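Local coordinates for protein CaaX farnesyltransferase beta subunit Ram1 (Aspergillus fumigatus, PDB 4L9P) that probably transfers, with its alpha subunit, a farnesyl group from farnesyl diphosphate to a cysteine near the C terminus of target proteins, probably providing the peptide-binding part, at residues I72-L75 / F76-P79; P115-K118 / Y119-A123; R175-S178 / T179-A183; L221-R224 / K225-W228. All blocks are in the same frame, centred on the assembly; numbering follows the deposited sequence.

Contact 1. Residues I72-L75 / F76-P79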
ATOM      1  N   ILE B  72       7.569 -11.244 -29.159  1.00 13.86           N
ATOM      2  CA  ILE B  72       7.113 -10.060 -28.383  1.00 12.26           C
ATOM      3  C   ILE B  72       5.960  -9.407 -29.118  1.00 12.46           C
ATOM      4  O   ILE B  72       6.145  -8.831 -30.192  1.00 15.02           O
ATOM      5  CB  ILE B  72       8.250  -9.044 -28.206  1.00 11.34           C
ATOM      6  CG1 ILE B  72       9.456  -9.713 -27.568  1.00 11.46           C
ATOM      7  CG2 ILE B  72       7.760  -7.836 -27.317  1.00 11.94           C
ATOM      8  CD1 ILE B  72      10.649  -8.840 -27.545  1.00 13.52           C
ATOM      9  N   PRO B  73       4.743  -9.461 -28.548  1.00 12.67           N
ATOM     10  CA  PRO B  73       3.568  -8.857 -29.187  1.00 13.13           C
ATOM     11  C   PRO B  73       3.668  -7.336 -29.329  1.00 11.90           C
ATOM     12  O   PRO B  73       4.314  -6.674 -28.490  1.00 11.75           O
ATOM     13  CB  PRO B  73       2.436  -9.188 -28.193  1.00 14.74           C
ATOM     14  CG  PRO B  73       2.899 -10.398 -27.510  1.00 14.77           C
ATOM     15  CD  PRO B  73       4.379 -10.252 -27.359  1.00 13.47           C
ATOM     16  N   ALA B  74       3.015  -6.786 -30.352  1.00 12.84           N
ATOM     17  CA  ALA B  74       2.999  -5.351 -30.566  1.00 13.58           C
ATOM     18  C   ALA B  74       2.551  -4.546 -29.333  1.00 12.33           C
ATOM     19  O   ALA B  74       2.992  -3.404 -29.155  1.00 12.77           O
ATOM     20  CB  ALA B  74       2.092  -5.025 -31.741  1.00 15.59           C
ATOM     21  N   LEU B  75       1.692  -5.137 -28.513  1.00 11.47           N
ATOM     22  CA  LEU B  75       1.162  -4.426 -27.334  1.00 10.84           C
ATOM     23  C   LEU B  75       2.318  -3.948 -26.441  1.00  9.92           C
ATOM     24  O   LEU B  75       2.182  -2.941 -25.729  1.00  9.76           O
ATOM     25  CB  LEU B  75       0.273  -5.417 -26.534  1.00 10.64           C
ATOM     26  CG  LEU B  75      -0.366  -4.894 -25.248  1.00  9.28           C
ATOM     27  CD1 LEU B  75      -1.335  -3.744 -25.602  1.00 10.59           C
ATOM     28  CD2 LEU B  75      -1.128  -6.071 -24.545  1.00  8.90           C
ATOM     29  N   PHE B  76       3.433  -4.678 -26.442  1.00  9.53           N
ATOM     30  CA  PHE B  76       4.569  -4.327 -25.580  1.00  9.31           C
ATOM     31  C   PHE B  76       5.688  -3.600 -26.310  1.00 10.54           C
ATOM     32  O   PHE B  76       6.771  -3.401 -25.751  1.00 12.02           O
ATOM     33  CB  PHE B  76       5.100  -5.611 -24.925  1.00  9.73           C
ATOM     34  CG  PHE B  76       4.053  -6.313 -24.158  1.00  8.96           C
ATOM     35  CD1 PHE B  76       3.660  -5.765 -22.913  1.00  9.20           C
ATOM     36  CD2 PHE B  76       3.435  -7.472 -24.615  1.00 10.61           C
ATOM     37  CE1 PHE B  76       2.653  -6.377 -22.158  1.00 10.10           C
ATOM     38  CE2 PHE B  76       2.445  -8.101 -23.850  1.00 10.59           C
ATOM     39  CZ  PHE B  76       2.046  -7.573 -22.639  1.00 10.35           C
ATOM     40  N   ARG B  77       5.425  -3.190 -27.540  1.00 11.81           N
ATOM     41  CA  ARG B  77       6.455  -2.567 -28.367  1.00 14.29           C
ATOM     42  C   ARG B  77       6.113  -1.176 -28.847  1.00 14.12           C
ATOM     43  O   ARG B  77       6.906  -0.590 -29.575  1.00 15.99           O
ATOM     44  CB  ARG B  77       6.736  -3.446 -29.604  1.00 18.55           C
ATOM     45  CG  ARG B  77       7.084  -4.851 -29.246  1.00 21.84           C
ATOM     46  CD  ARG B  77       7.587  -5.737 -30.449  1.00 26.74           C
ATOM     47  NE  ARG B  77       7.079  -5.168 -31.689  1.00 32.87           N
ATOM     48  CZ  ARG B  77       6.161  -5.696 -32.491  1.00 36.29           C
ATOM     49  NH1 ARG B  77       5.680  -6.912 -32.295  1.00 37.07           N
ATOM     50  NH2 ARG B  77       5.767  -4.999 -33.546  1.00 37.75           N
ATOM     51  N   GLU B  78       4.947  -0.647 -28.474  1.00 13.35           N
ATOM     52  CA  GLU B  78       4.474   0.648 -28.989  1.00 13.39           C
ATOM     53  C   GLU B  78       3.707   1.342 -27.850  1.00 12.56           C
ATOM     54  O   GLU B  78       3.135   0.691 -26.970  1.00 11.00           O
ATOM     55  CB  GLU B  78       3.497   0.466 -30.162  1.00 17.87           C
ATOM     56  CG  GLU B  78       3.897  -0.615 -31.114  1.00 25.26           C
ATOM     57  CD  GLU B  78       2.891  -0.757 -32.234  1.00 31.33           C
ATOM     58  OE1 GLU B  78       1.810  -0.124 -32.147  1.00 34.30           O
ATOM     59  OE2 GLU B  78       3.183  -1.477 -33.192  1.00 34.17           O
ATOM     60  N   PRO B  79       3.726   2.680 -27.837  1.00 13.54           N
ATOM     61  CA  PRO B  79       2.860   3.395 -26.897  1.00 14.06           C
ATOM     62  C   PRO B  79       1.362   3.132 -27.195  1.00 13.73           C
ATOM     63  O   PRO B  79       1.018   2.609 -28.266  1.00 14.44           O
ATOM     64  CB  PRO B  79       3.233   4.860 -27.127  1.00 15.44           C
ATOM     65  CG  PRO B  79       4.531   4.837 -27.924  1.00 16.94           C
ATOM     66  CD  PRO B  79       4.444   3.601 -28.751  1.00 15.65           C
TER
HETATM   67  O   HOH W   1       0.796  -0.643 -26.374  1.00 15.53           O

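Contact 2. Residues P115-K118 / Y119-A123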
ATOM      1  N   PRO B 115      19.967 -15.737 -21.147  1.00 15.31           N
ATOM      2  CA  PRO B 115      19.317 -16.014 -22.429  1.00 15.44           C
ATOM      3  C   PRO B 115      17.915 -15.471 -22.523  1.00 13.82           C
ATOM      4  O   PRO B 115      17.179 -15.315 -21.510  1.00 12.93           O
ATOM      5  CB  PRO B 115      19.227 -17.551 -22.451  1.00 15.35           C
ATOM      6  CG  PRO B 115      19.170 -17.900 -20.995  1.00 14.98           C
ATOM      7  CD  PRO B 115      20.041 -16.929 -20.283  1.00 14.63           C
ATOM      8  N   PHE B 116      17.547 -15.132 -23.742  1.00 13.51           N
ATOM      9  CA  PHE B 116      16.193 -14.669 -24.028  1.00 14.06           C
ATOM     10  C   PHE B 116      15.322 -15.818 -24.430  1.00 13.43           C
ATOM     11  O   PHE B 116      15.703 -16.609 -25.304  1.00 14.75           O
ATOM     12  CB  PHE B 116      16.181 -13.599 -25.105  1.00 14.59           C
ATOM     13  CG  PHE B 116      16.864 -12.342 -24.713  1.00 16.26           C
ATOM     14  CD1 PHE B 116      18.261 -12.240 -24.755  1.00 17.14           C
ATOM     15  CD2 PHE B 116      16.115 -11.247 -24.309  1.00 16.81           C
ATOM     16  CE1 PHE B 116      18.898 -11.048 -24.383  1.00 18.70           C
ATOM     17  CE2 PHE B 116      16.741 -10.042 -23.944  1.00 17.72           C
ATOM     18  CZ  PHE B 116      18.139  -9.956 -23.956  1.00 18.99           C
ATOM     19  N   ASN B 117      14.156 -15.959 -23.812  1.00 12.03           N
ATOM     20  CA  ASN B 117      13.283 -17.097 -24.085  1.00 10.92           C
ATOM     21  C   ASN B 117      12.440 -16.943 -25.350  1.00 11.26           C
ATOM     22  O   ASN B 117      12.602 -15.954 -26.075  1.00 12.58           O
ATOM     23  CB  ASN B 117      12.419 -17.429 -22.834  1.00 11.21           C
ATOM     24  CG  ASN B 117      11.373 -16.361 -22.519  1.00 11.69           C
ATOM     25  OD1 ASN B 117      10.990 -15.603 -23.366  1.00 10.40           O
ATOM     26  ND2 ASN B 117      10.913 -16.346 -21.279  1.00 14.37           N
ATOM     27  N   LYS B 118      11.525 -17.881 -25.597  1.00 12.12           N
ATOM     28  CA  LYS B 118      10.752 -17.857 -26.828  1.00 12.24           C
ATOM     29  C   LYS B 118       9.793 -16.693 -26.937  1.00 12.24           C
ATOM     30  O   LYS B 118       9.283 -16.378 -28.012  1.00 13.63           O
ATOM     31  CB  LYS B 118      10.006 -19.182 -27.007  1.00 12.99           C
ATOM     32  CG  LYS B 118       9.050 -19.497 -25.868  1.00 14.70           C
ATOM     33  CD  LYS B 118       8.489 -20.909 -26.003  1.00 16.40           C
ATOM     34  CE  LYS B 118       7.532 -21.163 -24.825  1.00 17.29           C
ATOM     35  NZ  LYS B 118       7.199 -22.615 -24.562  1.00 19.37           N
ATOM     36  N   TYR B 119       9.545 -16.064 -25.776  1.00 10.75           N
ATOM     37  CA  TYR B 119       8.690 -14.875 -25.742  1.00  9.44           C
ATOM     38  C   TYR B 119       9.545 -13.608 -25.769  1.00 10.14           C
ATOM     39  O   TYR B 119       8.972 -12.497 -25.635  1.00 10.63           O
ATOM     40  CB  TYR B 119       7.848 -14.857 -24.440  1.00  9.27           C
ATOM     41  CG  TYR B 119       6.753 -15.898 -24.425  1.00  8.91           C
ATOM     42  CD1 TYR B 119       5.567 -15.718 -25.186  1.00  9.17           C
ATOM     43  CD2 TYR B 119       6.887 -17.083 -23.659  1.00  8.80           C
ATOM     44  CE1 TYR B 119       4.549 -16.680 -25.164  1.00 10.56           C
ATOM     45  CE2 TYR B 119       5.883 -18.032 -23.632  1.00  9.66           C
ATOM     46  CZ  TYR B 119       4.717 -17.827 -24.373  1.00 10.26           C
ATOM     47  OH  TYR B 119       3.705 -18.781 -24.351  1.00 12.26           O
ATOM     48  N   GLY B 120      10.851 -13.730 -25.974  1.00 10.32           N
ATOM     49  CA  GLY B 120      11.710 -12.569 -26.133  1.00 10.64           C
ATOM     50  C   GLY B 120      12.138 -11.971 -24.798  1.00 10.57           C
ATOM     51  O   GLY B 120      12.627 -10.835 -24.788  1.00 12.70           O
ATOM     52  N   ILE B 121      12.000 -12.713 -23.704  1.00  8.88           N
ATOM     53  CA  ILE B 121      12.194 -12.132 -22.359  1.00  9.01           C
ATOM     54  C   ILE B 121      13.486 -12.690 -21.722  1.00  9.34           C
ATOM     55  O   ILE B 121      13.763 -13.911 -21.820  1.00  9.61           O
ATOM     56  CB  ILE B 121      11.032 -12.534 -21.484  1.00  8.70           C
ATOM     57  CG1 ILE B 121       9.724 -12.009 -22.099  1.00  9.27           C
ATOM     58  CG2 ILE B 121      11.226 -11.973 -20.025  1.00  9.10           C
ATOM     59  CD1 ILE B 121       8.458 -12.474 -21.372  1.00  9.12           C
ATOM     60  N   PRO B 122      14.338 -11.854 -21.166  1.00  8.91           N
ATOM     61  CA  PRO B 122      15.556 -12.360 -20.518  1.00  8.79           C
ATOM     62  C   PRO B 122      15.283 -13.242 -19.314  1.00  7.69           C
ATOM     63  O   PRO B 122      14.286 -13.105 -18.600  1.00  8.89           O
ATOM     64  CB  PRO B 122      16.330 -11.080 -20.131  1.00 11.04           C
ATOM     65  CG  PRO B 122      15.311  -9.998 -20.156  1.00 11.38           C
ATOM     66  CD  PRO B 122      14.176 -10.398 -21.046  1.00  9.69           C
ATOM     67  N   ALA B 123      16.199 -14.144 -19.048  1.00  7.17           N
ATOM     68  CA  ALA B 123      16.126 -14.944 -17.839  1.00  7.46           C
ATOM     69  C   ALA B 123      16.164 -14.096 -16.580  1.00  7.61           C
ATOM     70  O   ALA B 123      16.810 -13.029 -16.531  1.00  7.76           O
ATOM     71  CB  ALA B 123      17.382 -15.879 -17.795  1.00  9.31           C
TER

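Contact 3. Residues R175-S178 / T179-A183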
ATOM      1  N   ARG B 175      21.955 -15.170  13.723  1.00 14.11           N
ATOM      2  CA  ARG B 175      22.127 -13.740  13.481  1.00 14.14           C
ATOM      3  C   ARG B 175      20.783 -13.020  13.544  1.00 13.39           C
ATOM      4  O   ARG B 175      20.738 -11.879  13.960  1.00 14.34           O
ATOM      5  CB  ARG B 175      22.794 -13.508  12.150  1.00 14.73           C
ATOM      6  CG  ARG B 175      24.200 -14.088  12.135  1.00 15.57           C
ATOM      7  CD  ARG B 175      24.908 -13.761  10.834  1.00 17.23           C
ATOM      8  NE  ARG B 175      25.243 -12.339  10.811  1.00 18.07           N
ATOM      9  CZ  ARG B 175      25.715 -11.697   9.735  1.00 20.10           C
ATOM     10  NH1 ARG B 175      25.891 -12.351   8.579  1.00 21.10           N
ATOM     11  NH2 ARG B 175      25.963 -10.386   9.799  1.00 19.62           N
ATOM     12  N   VAL B 176      19.694 -13.670  13.126  1.00 13.07           N
ATOM     13  CA  VAL B 176      18.362 -13.055  13.304  1.00 12.50           C
ATOM     14  C   VAL B 176      18.040 -12.872  14.805  1.00 13.67           C
ATOM     15  O   VAL B 176      17.543 -11.814  15.237  1.00 14.78           O
ATOM     16  CB  VAL B 176      17.294 -13.902  12.604  1.00 11.99           C
ATOM     17  CG1 VAL B 176      15.874 -13.556  13.111  1.00 13.20           C
ATOM     18  CG2 VAL B 176      17.398 -13.710  11.102  1.00 11.91           C
ATOM     19  N   ILE B 177      18.339 -13.903  15.592  1.00 14.94           N
ATOM     20  CA  ILE B 177      18.125 -13.814  17.045  1.00 16.22           C
ATOM     21  C   ILE B 177      18.911 -12.657  17.662  1.00 18.25           C
ATOM     22  O   ILE B 177      18.372 -11.884  18.455  1.00 19.29           O
ATOM     23  CB  ILE B 177      18.434 -15.170  17.747  1.00 16.22           C
ATOM     24  CG1 ILE B 177      17.420 -16.224  17.304  1.00 18.33           C
ATOM     25  CG2 ILE B 177      18.408 -15.025  19.268  1.00 15.87           C
ATOM     26  CD1 ILE B 177      17.834 -17.640  17.611  1.00 19.60           C
ATOM     27  N   SER B 178      20.185 -12.551  17.306  1.00 19.03           N
ATOM     28  CA  SER B 178      21.060 -11.472  17.777  1.00 20.17           C
ATOM     29  C   SER B 178      20.403 -10.121  17.434  1.00 19.94           C
ATOM     30  O   SER B 178      20.276  -9.242  18.295  1.00 21.99           O
ATOM     31  CB  SER B 178      22.396 -11.569  17.054  1.00 23.54           C
ATOM     32  OG  SER B 178      23.240 -10.524  17.464  1.00 28.08           O
ATOM     33  N   THR B 179      19.991  -9.976  16.168  1.00 16.34           N
ATOM     34  CA  THR B 179      19.475  -8.720  15.699  1.00 15.06           C
ATOM     35  C   THR B 179      18.199  -8.333  16.437  1.00 16.30           C
ATOM     36  O   THR B 179      18.046  -7.196  16.849  1.00 18.69           O
ATOM     37  CB  THR B 179      19.131  -8.806  14.168  1.00 13.56           C
ATOM     38  OG1 THR B 179      20.312  -9.185  13.444  1.00 14.25           O
ATOM     39  CG2 THR B 179      18.626  -7.470  13.635  1.00 14.89           C
ATOM     40  N   PHE B 180      17.261  -9.256  16.583  1.00 16.68           N
ATOM     41  CA  PHE B 180      15.926  -8.842  17.096  1.00 16.21           C
ATOM     42  C   PHE B 180      15.871  -8.851  18.630  1.00 17.70           C
ATOM     43  O   PHE B 180      15.015  -8.224  19.236  1.00 18.82           O
ATOM     44  CB  PHE B 180      14.819  -9.667  16.435  1.00 15.65           C
ATOM     45  CG  PHE B 180      14.693  -9.345  14.972  1.00 13.86           C
ATOM     46  CD1 PHE B 180      14.652  -8.011  14.590  1.00 14.84           C
ATOM     47  CD2 PHE B 180      14.676 -10.311  13.996  1.00 13.26           C
ATOM     48  CE1 PHE B 180      14.577  -7.664  13.243  1.00 14.67           C
ATOM     49  CE2 PHE B 180      14.618  -9.977  12.699  1.00 12.74           C
ATOM     50  CZ  PHE B 180      14.594  -8.664  12.285  1.00 12.95           C
ATOM     51  N   THR B 181      16.782  -9.576  19.284  1.00 19.04           N
ATOM     52  CA  THR B 181      16.782  -9.542  20.749  1.00 18.84           C
ATOM     53  C   THR B 181      17.032  -8.146  21.243  1.00 18.08           C
ATOM     54  O   THR B 181      16.401  -7.670  22.174  1.00 15.73           O
ATOM     55  CB  THR B 181      17.876 -10.503  21.282  1.00 21.03           C
ATOM     56  OG1 THR B 181      17.432 -11.833  21.033  1.00 22.68           O
ATOM     57  CG2 THR B 181      18.032 -10.340  22.802  1.00 21.80           C
ATOM     58  N   ALA B 182      17.959  -7.485  20.584  1.00 18.97           N
ATOM     59  CA  ALA B 182      18.323  -6.132  20.895  1.00 20.61           C
ATOM     60  C   ALA B 182      17.225  -5.089  20.562  1.00 19.92           C
ATOM     61  O   ALA B 182      17.156  -4.022  21.182  1.00 21.88           O
ATOM     62  CB  ALA B 182      19.602  -5.825  20.089  1.00 22.93           C
ATOM     63  N   ALA B 183      16.370  -5.390  19.589  1.00 15.58           N
ATOM     64  CA  ALA B 183      15.371  -4.426  19.123  1.00 13.74           C
ATOM     65  C   ALA B 183      14.044  -4.581  19.855  1.00 11.99           C
ATOM     66  O   ALA B 183      13.141  -3.748  19.668  1.00 11.94           O
ATOM     67  CB  ALA B 183      15.148  -4.588  17.648  1.00 12.42           C
TER

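Contact 4. Residues L221-R224 / K225-W228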
ATOM      1  N   LEU B 221      12.257 -16.079  21.248  1.00 13.81           N
ATOM      2  CA  LEU B 221      12.790 -14.776  21.589  1.00 13.96           C
ATOM      3  C   LEU B 221      11.662 -13.787  21.864  1.00 13.52           C
ATOM      4  O   LEU B 221      11.778 -12.882  22.697  1.00 13.38           O
ATOM      5  CB  LEU B 221      13.759 -14.327  20.514  1.00 16.91           C
ATOM      6  CG  LEU B 221      13.319 -13.612  19.276  1.00 20.01           C
ATOM      7  CD1 LEU B 221      13.054 -12.121  19.630  1.00 21.48           C
ATOM      8  CD2 LEU B 221      14.427 -13.712  18.264  1.00 20.91           C
ATOM      9  N   ILE B 222      10.568 -13.942  21.138  1.00 13.44           N
ATOM     10  CA  ILE B 222       9.458 -13.000  21.261  1.00 15.14           C
ATOM     11  C   ILE B 222       8.755 -13.085  22.618  1.00 14.80           C
ATOM     12  O   ILE B 222       8.346 -14.160  23.024  1.00 15.12           O
ATOM     13  CB  ILE B 222       8.419 -13.229  20.153  1.00 17.80           C
ATOM     14  CG1 ILE B 222       9.079 -13.198  18.757  1.00 19.70           C
ATOM     15  CG2 ILE B 222       7.237 -12.220  20.361  1.00 18.94           C
ATOM     16  CD1 ILE B 222       8.280 -13.914  17.603  1.00 21.06           C
ATOM     17  N   ASP B 223       8.576 -11.941  23.306  1.00 13.90           N
ATOM     18  CA  ASP B 223       7.763 -11.910  24.515  1.00 13.60           C
ATOM     19  C   ASP B 223       6.317 -11.737  24.057  1.00 11.78           C
ATOM     20  O   ASP B 223       5.875 -10.637  23.743  1.00 11.60           O
ATOM     21  CB  ASP B 223       8.204 -10.775  25.466  1.00 15.33           C
ATOM     22  CG  ASP B 223       7.407 -10.749  26.780  1.00 17.83           C
ATOM     23  OD1 ASP B 223       6.276 -11.290  26.855  1.00 16.99           O
ATOM     24  OD2 ASP B 223       7.933 -10.199  27.762  1.00 20.82           O
ATOM     25  N   ARG B 224       5.598 -12.852  23.968  1.00 12.07           N
ATOM     26  CA  ARG B 224       4.232 -12.812  23.399  1.00 12.40           C
ATOM     27  C   ARG B 224       3.244 -12.063  24.229  1.00 12.48           C
ATOM     28  O   ARG B 224       2.412 -11.324  23.664  1.00 12.34           O
ATOM     29  CB  ARG B 224       3.590 -14.196  23.271  1.00 16.74           C
ATOM     30  CG  ARG B 224       3.896 -15.072  22.178  1.00 21.37           C
ATOM     31  CD  ARG B 224       3.419 -16.427  22.807  1.00 24.62           C
ATOM     32  NE  ARG B 224       2.156 -16.740  22.279  1.00 24.11           N
ATOM     33  CZ  ARG B 224       1.382 -17.769  22.527  1.00 20.01           C
ATOM     34  NH1 ARG B 224       1.580 -18.656  23.535  1.00 17.99           N
ATOM     35  NH2 ARG B 224       0.329 -17.837  21.739  1.00 18.43           N
ATOM     36  N   LYS B 225       3.270 -12.247  25.555  1.00 12.71           N
ATOM     37  CA  LYS B 225       2.350 -11.498  26.399  1.00 13.95           C
ATOM     38  C   LYS B 225       2.600  -9.990  26.294  1.00 12.01           C
ATOM     39  O   LYS B 225       1.652  -9.193  26.197  1.00 12.07           O
ATOM     40  CB  LYS B 225       2.440 -11.952  27.874  1.00 16.95           C
ATOM     41  CG  LYS B 225       1.456 -11.188  28.673  1.00 19.84           C
ATOM     42  CD  LYS B 225       1.267 -11.778  30.020  1.00 21.93           C
ATOM     43  CE  LYS B 225      -0.155 -11.731  30.343  1.00 21.89           C
ATOM     44  NZ  LYS B 225      -0.325 -12.379  31.623  1.00 21.02           N
ATOM     45  N   ALA B 226       3.880  -9.578  26.278  1.00 10.37           N
ATOM     46  CA  ALA B 226       4.151  -8.156  26.222  1.00  9.78           C
ATOM     47  C   ALA B 226       3.773  -7.632  24.823  1.00  8.65           C
ATOM     48  O   ALA B 226       3.276  -6.504  24.691  1.00  9.46           O
ATOM     49  CB  ALA B 226       5.612  -7.898  26.536  1.00 10.48           C
ATOM     50  N   MET B 227       3.980  -8.440  23.783  1.00  8.37           N
ATOM     51  CA  MET B 227       3.511  -8.026  22.451  1.00  7.73           C
ATOM     52  C   MET B 227       2.005  -7.778  22.412  1.00  7.09           C
ATOM     53  O   MET B 227       1.544  -6.796  21.786  1.00  6.87           O
ATOM     54  CB  MET B 227       3.833  -9.123  21.418  1.00  8.27           C
ATOM     55  CG  MET B 227       3.392  -8.800  19.970  1.00  8.47           C
ATOM     56  SD  MET B 227       4.460  -7.537  19.182  1.00  8.58           S
ATOM     57  CE  MET B 227       5.917  -8.505  18.832  1.00  9.76           C
ATOM     58  N   TRP B 228       1.227  -8.674  23.024  1.00  7.03           N
ATOM     59  CA  TRP B 228      -0.220  -8.507  23.106  1.00  6.86           C
ATOM     60  C   TRP B 228      -0.625  -7.237  23.879  1.00  7.40           C
ATOM     61  O   TRP B 228      -1.507  -6.482  23.417  1.00  7.62           O
ATOM     62  CB  TRP B 228      -0.764  -9.748  23.808  1.00  7.72           C
ATOM     63  CG  TRP B 228      -2.237  -9.791  24.075  1.00  7.78           C
ATOM     64  CD1 TRP B 228      -3.266  -9.909  23.174  1.00  7.62           C
ATOM     65  CD2 TRP B 228      -2.823  -9.827  25.371  1.00  6.82           C
ATOM     66  NE1 TRP B 228      -4.486 -10.000  23.837  1.00  8.92           N
ATOM     67  CE2 TRP B 228      -4.235  -9.948  25.198  1.00  8.11           C
ATOM     68  CE3 TRP B 228      -2.282  -9.752  26.658  1.00  8.16           C
ATOM     69  CZ2 TRP B 228      -5.145 -10.046  26.307  1.00  9.21           C
ATOM     70  CZ3 TRP B 228      -3.164  -9.838  27.762  1.00  9.42           C
ATOM     71  CH2 TRP B 228      -4.584  -9.995  27.575  1.00  9.54           C
TER

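Contact 1. Residues I72-L75 / F76-P79
Arg-77 reaches back over the turn to grip the carbonyl of Ile-72, five residues earlier. Its NH1 donates to Ile-72 O over 2.9 Å in a fairly straight bond, N-H...O 162°. The oxygen sits at the edge of the guanidinium, within its plane, while NH1 lies in the carbonyl plane, a coplanar approach from both sides of the bond. The turn of the guanidinium comes at the CG-CD bond, which is close to eclipsed (chi3 -23°). On its way the aliphatic part of the chain slides past the Ile-72 branch, with Arg-77 CG 3.6 Å from Ile-72 CG2. One face of the guanidinium then rests off-centre on Ala-74 CA, 3.5 Å below the plane.

The backbone underneath is a short 3-10 turn ahead of helix 89-105, made by two successive i to i+3 bonds, Phe-76 N to Pro-73 O (3.0 Å) and Arg-77 N to Ala-74 O (2.9 Å).

On another side of the turn, the Phe-76 ring and the Pro-73 ring point the same way, side by side, and Pro-73 CD meets the edge of the aromatic ring at CD2 (4.0 Å). Leu-75 covers part of one face with its CB and brings its CD2 to the far end, near Phe-76 CZ. Phe-76 and Pro-73 both lie on Glu-404 and Arg-408 of helix 403-413, and Phe-76 also packs on Ile-341 of the alpha subunit chain. A water bridges the turn to the residue after it, donating to Leu-75 O and to Glu-78 O, each 2.8 Å from it.

Contact 2. Residues P115-K118 / Y119-A123
Phe-116 and Pro-122 face each other as a non-hydrogen-bonded antiparallel pair, their CA atoms 4.2 Å apart, in a small hairpin whose arms run 158° to one another. Ala-123 N bonds to Pro-115 O on one flank of this pair, and Asn-117 N to Ile-121 O (2.9 Å) on the other. At the tip, Asn-117 to Gly-120 form a type I turn closed by Gly-120 N on Asn-117 O (2.8 Å). Because Asn-117 N skips on to Ile-121 O, and Gly-120 has a positive phi of 83°, the turn carries the G1 beta bulge.

The side chain of Asn-117 ties the tip together. With CG between the backbone N and the carbonyl carbon (chi1 69°), OD1 is brought within bonding distance of two amides and accepts from Tyr-119 N (2.8 Å), an Asx turn, and from Ile-121 N (3.1 Å). The two N-H groups come from opposite faces of the amide plane. Phe-116 crosses the Pro-122 ring: Pro-122 CB lies over one aromatic face, and Gly-120 O comes in at the edge, 3.5 Å from CD2. Lys-118 runs alongside Tyr-119, its CE 3.7 Å from Tyr-119 CE2, and its NZ continues to a salt bridge with Asp-476, while Tyr-119 OH bonds to Gly-477 O.

In the fold, the hairpin lies between helices 89-105 and 126-135 in sequence and leans on helix 403-413, where Arg-408 NH1 holds Tyr-119 O and Ile-121 packs on Leu-411 and Ser-412.

Contact 3. Residues R175-S178 / T179-A183
Thr-179 turns its hydroxyl back onto Arg-175 O, one turn earlier on helix 173-183 of the alpha-alpha toroid, and Thr-181 does the same to Ile-177 O.

Among the polar contacts, each of these two carbonyls is gripped twice by one residue. Arg-175 O takes the backbone N-H of Thr-179 and also its hydroxyl, with OG1 at 2.8 Å. Ile-177 O is held likewise by the N-H of Thr-181 and by Thr-181 OG1, the latter at 2.7 Å. In both cases the amide and the hydroxyl approach from opposite faces of the carbonyl plane. The first torsions explain it: OG1 stands beside the backbone N in Thr-179 (chi1 -58°) and in Thr-181 (chi1 -71°), within reach of the carbonyl four residues back.

Three polar side chains meet the alpha subunit chain. Thr-179 OG1, while donating to Arg-175 O, also accepts from Leu-44 N of that chain; Ser-178 OG bonds to Ala-41 O and Arg-175 NE to Met-42 O, both also of that chain.

The apolar contacts centre on Val-176 and Phe-180, which pack against helices 151-164 and 200-213; Val-176 also touches Leu-44 of the alpha subunit chain. Thr-179 CG2 sits off-centre over one face of the Phe-180 ring. From the preceding turn, Val-176 CG1, set anti to its amide nitrogen, comes within 3.6 Å of Phe-180 CD2.

Contact 4. Residues L221-R224 / K225-W228
Asp-223 caps helix 224-234 of the alpha-alpha toroid by turning its carboxylate to Ala-226: OD1 accepts from Ala-226 N over 3.0 Å, with N-H...O 163°. Asp-223 is thus the N-cap. Its CG lies opposite the backbone N (chi1 -178°), which carries the carboxylate over the first turn, and the amide meets OD1 from above the carboxylate plane, 62° out of it. The negative charge probably gains from sitting at this end of the helix dipole.

Flanking the cap, Ile-222 and Met-227 make a hydrophobic staple. Met-227 bends twice, at chi2 and chi3, to bring its CE to 4.2 Å from Ile-222 CG2. In the backbone, Met-227 N bonds to Asp-223 O at 2.9 Å.

Arg-224 and Trp-228 are joined through backbone, Trp-228 N to Arg-224 O, and their side chains hold other parts of the chain: Arg-224 NH2 on Leu-264 O, Trp-228 NE1 on Ala-269 O. Outside the helix, Gln-184 OE1 accepts from the N-cap's own amide, Asp-223 N. Next to the capping bond the Ala-226 methyl presses on the carboxylate, CB 3.4 Å from Asp-223 CG.

All four contacts are local and follow in series, so none nests in or crosses another. From the N terminus, contact 1 closes a 3-10 turn before helix 89-105, and contact 2 closes a hairpin after that helix. The two touch, with Ile-72 CG1 3.4 Å from Tyr-119 O, and both lean on helix 403-413. Contact 3 then ties one turn of helix 173-183 to the next and, like contact 1, borders the alpha subunit, and contact 4 starts helix 224-234. These two meet where Ile-177 CA lies 3.9 Å from Leu-221 CD2. The pairs are far apart: the centres of contacts 1 and 4 are about 52 Å apart, on opposite sides of the chain's centre.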